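PDB 4FQE: oligogalacturonate-specific porin KdgM, which forms a monomeric beta-barrel channel in the bacterial outer membrane that is specific for the passage of oligogalacturonides. Local coordinates for residues A[94-99]-A[108-113]; A[131-136]-A[151-156]. One frame throughout, in Å; residues are numbered along the deposited sequence.

Interaction 1 (A[94-99]-A[108-113]). With C8E ((hydroxyethyloxy)tri(ethyloxy)octane), chain H; C8E ((hydroxyethyloxy)tri(ethyloxy)octane), chain E.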
# COMPACT_ATOMS: atom_id res chain seq x y z
N TYR A 94 -5.14 -3.81 -11.03
CA TYR A 94 -4.67 -2.42 -11.04
C TYR A 94 -3.56 -2.16 -12.03
O TYR A 94 -2.93 -3.08 -12.50
CB TYR A 94 -4.21 -2.00 -9.65
CG TYR A 94 -2.97 -2.71 -9.11
CD1 TYR A 94 -3.09 -3.81 -8.25
CD2 TYR A 94 -1.70 -2.28 -9.46
CE1 TYR A 94 -1.96 -4.44 -7.73
CE2 TYR A 94 -0.57 -2.92 -8.96
CZ TYR A 94 -0.70 -4.00 -8.09
OH TYR A 94 0.42 -4.63 -7.62
N LEU A 95 -3.35 -0.88 -12.32
CA LEU A 95 -2.19 -0.41 -13.08
C LEU A 95 -1.55 0.76 -12.31
O LEU A 95 -2.21 1.75 -12.03
CB LEU A 95 -2.62 0.06 -14.47
CG LEU A 95 -1.51 0.38 -15.48
CD1 LEU A 95 -0.62 -0.83 -15.73
CD2 LEU A 95 -2.09 0.87 -16.83
N ARG A 96 -0.28 0.61 -11.95
CA ARG A 96 0.45 1.66 -11.25
C ARG A 96 1.61 2.16 -12.12
O ARG A 96 2.46 1.38 -12.53
CB ARG A 96 0.98 1.15 -9.89
CG ARG A 96 1.82 2.18 -9.14
CD ARG A 96 1.94 1.90 -7.64
NE ARG A 96 2.00 0.46 -7.38
CZ ARG A 96 1.63 -0.14 -6.25
NH1 ARG A 96 1.72 -1.46 -6.15
NH2 ARG A 96 1.16 0.56 -5.22
N GLY A 97 1.63 3.44 -12.41
CA GLY A 97 2.78 4.06 -13.05
C GLY A 97 3.65 4.75 -12.05
O GLY A 97 3.15 5.37 -11.10
N ARG A 98 4.96 4.67 -12.26
CA ARG A 98 5.92 5.31 -11.37
C ARG A 98 6.95 6.13 -12.14
O ARG A 98 7.46 5.69 -13.17
CB ARG A 98 6.63 4.26 -10.50
CG ARG A 98 7.68 4.84 -9.58
CD ARG A 98 8.39 3.78 -8.75
NE ARG A 98 9.36 4.40 -7.84
CZ ARG A 98 10.22 3.75 -7.06
NH1 ARG A 98 10.29 2.41 -7.04
NH2 ARG A 98 11.03 4.46 -6.29
N ALA A 99 7.26 7.32 -11.62
CA ALA A 99 8.34 8.15 -12.16
C ALA A 99 9.33 8.51 -11.05
O ALA A 99 8.93 9.13 -10.08
CB ALA A 99 7.78 9.42 -12.79
N ALA A 108 3.94 8.25 -7.93
CA ALA A 108 3.21 7.14 -8.59
C ALA A 108 1.75 7.47 -8.70
O ALA A 108 1.23 8.30 -7.96
CB ALA A 108 3.45 5.82 -7.87
N LEU A 109 1.09 6.84 -9.65
CA LEU A 109 -0.33 6.93 -9.79
C LEU A 109 -0.84 5.51 -10.06
O LEU A 109 -0.26 4.76 -10.87
CB LEU A 109 -0.73 7.90 -10.90
CG LEU A 109 -2.22 8.19 -11.05
CD1 LEU A 109 -2.77 8.91 -9.83
CD2 LEU A 109 -2.52 8.99 -12.31
N ARG A 110 -1.89 5.13 -9.33
CA ARG A 110 -2.49 3.80 -9.45
C ARG A 110 -3.96 3.92 -9.73
O ARG A 110 -4.66 4.62 -9.02
CB ARG A 110 -2.29 2.98 -8.15
CG ARG A 110 -2.85 1.53 -8.28
CD ARG A 110 -2.65 0.73 -6.99
NE ARG A 110 -3.39 1.39 -5.92
CZ ARG A 110 -3.31 1.09 -4.63
NH1 ARG A 110 -2.55 0.07 -4.22
NH2 ARG A 110 -4.00 1.81 -3.76
N TYR A 111 -4.43 3.22 -10.77
CA TYR A 111 -5.86 3.01 -11.04
C TYR A 111 -6.23 1.58 -10.66
O TYR A 111 -5.62 0.63 -11.14
CB TYR A 111 -6.20 3.28 -12.51
CG TYR A 111 -7.63 2.93 -12.89
CD1 TYR A 111 -8.71 3.60 -12.32
CD2 TYR A 111 -7.89 1.95 -13.82
CE1 TYR A 111 -10.01 3.26 -12.66
CE2 TYR A 111 -9.18 1.60 -14.17
CZ TYR A 111 -10.23 2.28 -13.59
OH TYR A 111 -11.49 1.90 -13.96
N ARG A 112 -7.19 1.45 -9.74
CA ARG A 112 -7.58 0.16 -9.20
C ARG A 112 -9.10 0.03 -9.12
O ARG A 112 -9.72 0.39 -8.10
CB ARG A 112 -6.94 -0.05 -7.82
CG ARG A 112 -7.20 -1.41 -7.18
CD ARG A 112 -6.41 -1.61 -5.89
NE ARG A 112 -6.88 -0.76 -4.79
CZ ARG A 112 -6.42 -0.83 -3.55
NH1 ARG A 112 -5.48 -1.71 -3.23
NH2 ARG A 112 -6.90 -0.03 -2.60
N PRO A 113 -9.73 -0.50 -10.17
CA PRO A 113 -11.15 -0.72 -10.04
C PRO A 113 -11.40 -1.82 -9.01
O PRO A 113 -10.48 -2.58 -8.68
CB PRO A 113 -11.59 -1.12 -11.45
CG PRO A 113 -10.37 -1.60 -12.13
CD PRO A 113 -9.22 -0.88 -11.51
C1 C8E H . -6.96 -1.70 -13.84
C2 C8E H . -7.26 -2.45 -15.11
C3 C8E H . -6.04 -2.41 -16.01
C4 C8E H . -4.85 -3.10 -15.37
C5 C8E H . -4.49 -4.40 -16.06
C6 C8E H . -5.37 -5.52 -15.53
C7 C8E H . -4.62 -6.43 -14.56
C8 C8E H . -5.41 -7.71 -14.30
O9 C8E H . -5.01 -8.74 -15.21
C10 C8E H . -5.74 -9.96 -15.06
C11 C8E H . -4.81 -11.15 -15.29
O12 C8E H . -4.37 -11.73 -14.07
C13 C8E H . -3.14 -12.46 -14.16
C14 C8E H . -1.95 -11.53 -13.91
O15 C8E H . -1.04 -12.05 -12.92
C16 C8E H . 0.36 -11.87 -13.22
C17 C8E H . 0.86 -10.47 -12.88
O18 C8E H . 0.78 -9.62 -14.04
C19 C8E H . -0.23 -8.62 -13.96
C20 C8E H . -1.08 -8.61 -15.22
O21 C8E H . -2.47 -8.59 -14.90
C1 C8E E . 0.64 5.84 -14.96
C2 C8E E . -0.30 4.95 -15.76
C3 C8E E . -1.38 4.31 -14.90
C4 C8E E . -2.25 5.36 -14.22
C5 C8E E . -3.74 5.16 -14.47
C6 C8E E . -4.12 5.43 -15.93
C7 C8E E . -5.46 6.14 -16.16
C8 C8E E . -6.14 6.78 -14.95
O9 C8E E . -7.40 7.35 -15.30
C10 C8E E . -8.06 8.02 -14.21
C11 C8E E . -9.55 7.70 -14.17
O12 C8E E . -10.27 8.81 -13.62
C13 C8E E . -10.68 9.77 -14.61
C14 C8E E . -10.75 11.19 -14.05
O15 C8E E . -9.62 11.51 -13.22
C16 C8E E . -10.00 12.24 -12.05
C17 C8E E . -8.77 12.71 -11.26
O18 C8E E . -9.14 12.99 -9.90
C19 C8E E . -10.01 14.12 -9.75
C20 C8E E . -11.45 13.65 -9.51
O21 C8E E . -12.37 14.18 -10.47

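Interaction 2 (A[131-136]-A[151-156]). With C8E ((hydroxyethyloxy)tri(ethyloxy)octane), chain E.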
# COMPACT_ATOMS: atom_id res chain seq x y z
N GLY A 131 -16.61 -0.03 -8.38
CA GLY A 131 -16.13 1.34 -8.38
C GLY A 131 -14.66 1.33 -8.73
O GLY A 131 -14.15 0.39 -9.38
N TYR A 132 -13.97 2.35 -8.29
CA TYR A 132 -12.54 2.38 -8.47
C TYR A 132 -11.88 3.29 -7.47
O TYR A 132 -12.52 4.20 -6.92
CB TYR A 132 -12.22 2.81 -9.91
CG TYR A 132 -12.58 4.24 -10.26
CD1 TYR A 132 -11.69 5.28 -9.99
CD2 TYR A 132 -13.77 4.55 -10.89
CE1 TYR A 132 -12.00 6.60 -10.33
CE2 TYR A 132 -14.08 5.87 -11.24
CZ TYR A 132 -13.19 6.88 -10.95
OH TYR A 132 -13.47 8.19 -11.28
N THR A 133 -10.61 3.03 -7.22
CA THR A 133 -9.77 4.03 -6.58
C THR A 133 -8.68 4.57 -7.51
O THR A 133 -8.20 3.87 -8.40
CB THR A 133 -9.15 3.52 -5.28
OG1 THR A 133 -8.31 2.40 -5.57
CG2 THR A 133 -10.25 3.12 -4.32
N LEU A 134 -8.33 5.83 -7.28
CA LEU A 134 -7.21 6.46 -7.95
C LEU A 134 -6.33 7.02 -6.82
O LEU A 134 -6.78 7.84 -6.00
CB LEU A 134 -7.71 7.54 -8.90
CG LEU A 134 -6.74 8.08 -9.97
CD1 LEU A 134 -6.31 7.01 -10.96
CD2 LEU A 134 -7.35 9.26 -10.76
N THR A 135 -5.10 6.52 -6.76
CA THR A 135 -4.20 6.77 -5.65
C THR A 135 -2.95 7.41 -6.21
O THR A 135 -2.33 6.88 -7.13
CB THR A 135 -3.83 5.45 -4.95
OG1 THR A 135 -5.03 4.77 -4.58
CG2 THR A 135 -3.00 5.71 -3.70
N GLY A 136 -2.58 8.56 -5.69
CA GLY A 136 -1.31 9.15 -6.06
C GLY A 136 -0.42 9.17 -4.86
O GLY A 136 -0.92 9.32 -3.75
N GLU A 151 0.12 10.49 0.32
CA GLU A 151 -0.76 9.67 -0.51
C GLU A 151 -2.13 10.33 -0.53
O GLU A 151 -2.68 10.71 0.53
CB GLU A 151 -0.88 8.26 0.06
CG GLU A 151 -1.81 7.37 -0.76
CD GLU A 151 -1.82 5.93 -0.27
OE1 GLU A 151 -0.75 5.29 -0.28
OE2 GLU A 151 -2.93 5.46 0.10
N LEU A 152 -2.63 10.55 -1.74
CA LEU A 152 -3.93 11.13 -1.94
C LEU A 152 -4.72 10.03 -2.63
O LEU A 152 -4.23 9.47 -3.59
CB LEU A 152 -3.83 12.37 -2.84
CG LEU A 152 -5.11 13.06 -3.30
CD1 LEU A 152 -6.05 13.47 -2.18
CD2 LEU A 152 -4.76 14.30 -4.11
N GLU A 153 -5.90 9.72 -2.12
CA GLU A 153 -6.69 8.65 -2.68
C GLU A 153 -8.11 9.10 -2.92
O GLU A 153 -8.77 9.68 -2.05
CB GLU A 153 -6.65 7.43 -1.77
CG GLU A 153 -7.30 6.22 -2.39
CD GLU A 153 -6.90 4.92 -1.70
OE1 GLU A 153 -5.72 4.49 -1.86
OE2 GLU A 153 -7.76 4.33 -1.00
N TYR A 154 -8.58 8.83 -4.15
CA TYR A 154 -9.90 9.19 -4.56
C TYR A 154 -10.66 7.90 -4.83
O TYR A 154 -10.25 7.09 -5.67
CB TYR A 154 -9.81 10.04 -5.82
CG TYR A 154 -11.12 10.36 -6.48
CD1 TYR A 154 -11.88 11.48 -6.08
CD2 TYR A 154 -11.58 9.59 -7.54
CE1 TYR A 154 -13.08 11.78 -6.72
CE2 TYR A 154 -12.78 9.89 -8.17
CZ TYR A 154 -13.53 10.98 -7.76
OH TYR A 154 -14.72 11.25 -8.42
N LYS A 155 -11.78 7.72 -4.14
CA LYS A 155 -12.61 6.53 -4.32
C LYS A 155 -13.98 6.93 -4.81
O LYS A 155 -14.61 7.84 -4.25
CB LYS A 155 -12.72 5.73 -3.03
CG LYS A 155 -13.39 4.37 -3.18
CD LYS A 155 -13.52 3.68 -1.84
CE LYS A 155 -14.28 2.38 -1.94
NZ LYS A 155 -14.14 1.59 -0.69
N LYS A 156 -14.44 6.23 -5.84
CA LYS A 156 -15.74 6.48 -6.40
C LYS A 156 -16.46 5.17 -6.60
O LYS A 156 -15.92 4.26 -7.20
CB LYS A 156 -15.61 7.19 -7.75
CG LYS A 156 -16.93 7.38 -8.47
CD LYS A 156 -17.06 8.77 -9.06
CE LYS A 156 -18.23 8.83 -10.04
NZ LYS A 156 -18.47 10.22 -10.53
C1 C8E E . 0.64 5.84 -14.96
C2 C8E E . -0.30 4.95 -15.76
C3 C8E E . -1.38 4.31 -14.90
C4 C8E E . -2.25 5.36 -14.22
C5 C8E E . -3.74 5.16 -14.47
C6 C8E E . -4.12 5.43 -15.93
C7 C8E E . -5.46 6.14 -16.16
C8 C8E E . -6.14 6.78 -14.95
O9 C8E E . -7.40 7.35 -15.30
C10 C8E E . -8.06 8.02 -14.21
C11 C8E E . -9.55 7.70 -14.17
O12 C8E E . -10.27 8.81 -13.62
C13 C8E E . -10.68 9.77 -14.61
C14 C8E E . -10.75 11.19 -14.05
O15 C8E E . -9.62 11.51 -13.22
C16 C8E E . -10.00 12.24 -12.05
C17 C8E E . -8.77 12.71 -11.26
O18 C8E E . -9.14 12.99 -9.90
C19 C8E E . -10.01 14.12 -9.75
C20 C8E E . -11.45 13.65 -9.51
O21 C8E E . -12.37 14.18 -10.47

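Interaction 1 (A[94-99]-A[108-113])
R96 and R110 both carry CG anti to the backbone N (chi1 177° and -177°), and both chains then bend at chi3, which brings their guanidinium groups close together over the same face of the sheet. CD of R110 lies over one face of the R96 guanidinium, the two guanidinium planes are inclined by 35°, and R96 NH2 comes to 3.9 Å from R110 NH1. Y94 takes a different first torsion, with CG between its own N and carbonyl carbon; this turns the ring across the lumen-side face, its hydroxyl end leading away from strand 105-116, and CD2 passes R110 CD at 4.0 Å, obliquely, while CB of Y94 touches CB of R112 at 3.8 Å. E77 on strand 74-85 holds the polar ends here: it forms a salt bridge with R96 NE and a hydrogen bond with Y94 OH. R110 NH2 is bonded on its other flank to T135 OG1.

Underneath runs a regular antiparallel ladder. L95 pairs with Y111 and G97 with L109 as hydrogen-bonded pairs, each with two bonds; the shortest, G97 N to L109 O, is 2.8 Å. R96 with R110 and R98 with A108 are the non-hydrogen-bonded pairs between and beside them.

The opposite face is largely apolar and wears detergent. C8E of chain E lays its C1 end against bare G97, 3.4 Å from CA, and passes Y111 with C5 at 3.7 Å from CB. C8E of chain H puts its C1 at 3.3 Å from P113 CD. The hairpin is thus amphipathic in the way of a porin wall: alkyl chains lie against L95, L109 and Y111, as lipid probably does in the membrane, while the arginine-rich lumen side is consistent with attraction of the anionic oligogalacturonate substrate.

Interaction 2 (A[131-136]-A[151-156])
T135 and E153 meet as a non-hydrogen-bonded pair in the close-packed half of this hairpin. With OG1 anti to the carbonyl carbon (chi1 -55°), the threonine donates to E153 OE1 at 2.8 Å, approaching from above the carboxylate plane, 40° out of it. R110 of the preceding strand also bonds to T135 OG1, though its ion pair with E153 is long and weak. Next to this bond, CG2 of T135 rests on the extended chain of E151, whose OE1 is held by N137. Three hydrogen-bonded pairs, Y132 with K156, L134 with Y154 and G136 with L152, secure the backbones by two bonds each.

On the other face the packing is aromatic. Y132 OH lies at the edge of the Y154 ring, in its plane, 3.6 Å from CE2, and CB of K156 makes a CH-pi contact over the Y132 face, 4.3 Å from the ring centroid. C8E of chain E covers part of this face: its C20 sits over a face of Y154, 3.7 Å from CE1, and its C10 is 3.7 Å from L134 CD2.

The loose parts are the two lysine ends, one on each face: K155 lays CG on T133 CG2 at 3.6 Å before leading away on the lumen side, and beyond CB the exposed K156 leads away on the outer side. The lumen side thus ties T135 to E153 by a hydrogen bond, whereas rings and leucines offer the membrane side a surface suited to amphiphiles.

Overall arrangement
From the N terminus, strand 90-100 turns back into strand 105-116, and interaction 1 closes this short hairpin, with eight residues between its segments. The chain then crosses the unmodelled stretch 118-129 to strand 131-142, which pairs with strand 146-157; interaction 2 closes this second hairpin over fourteen intervening residues. The two are in series, neither nesting nor crossing. Strands 105-116 and 131-142 are themselves neighbours, joined by probable hydrogen bonds from R110 N to T135 O and from T133 N to R112 O, so four consecutive strands form one section of the closed barrel wall. One C8E molecule spans both hairpins on the outside.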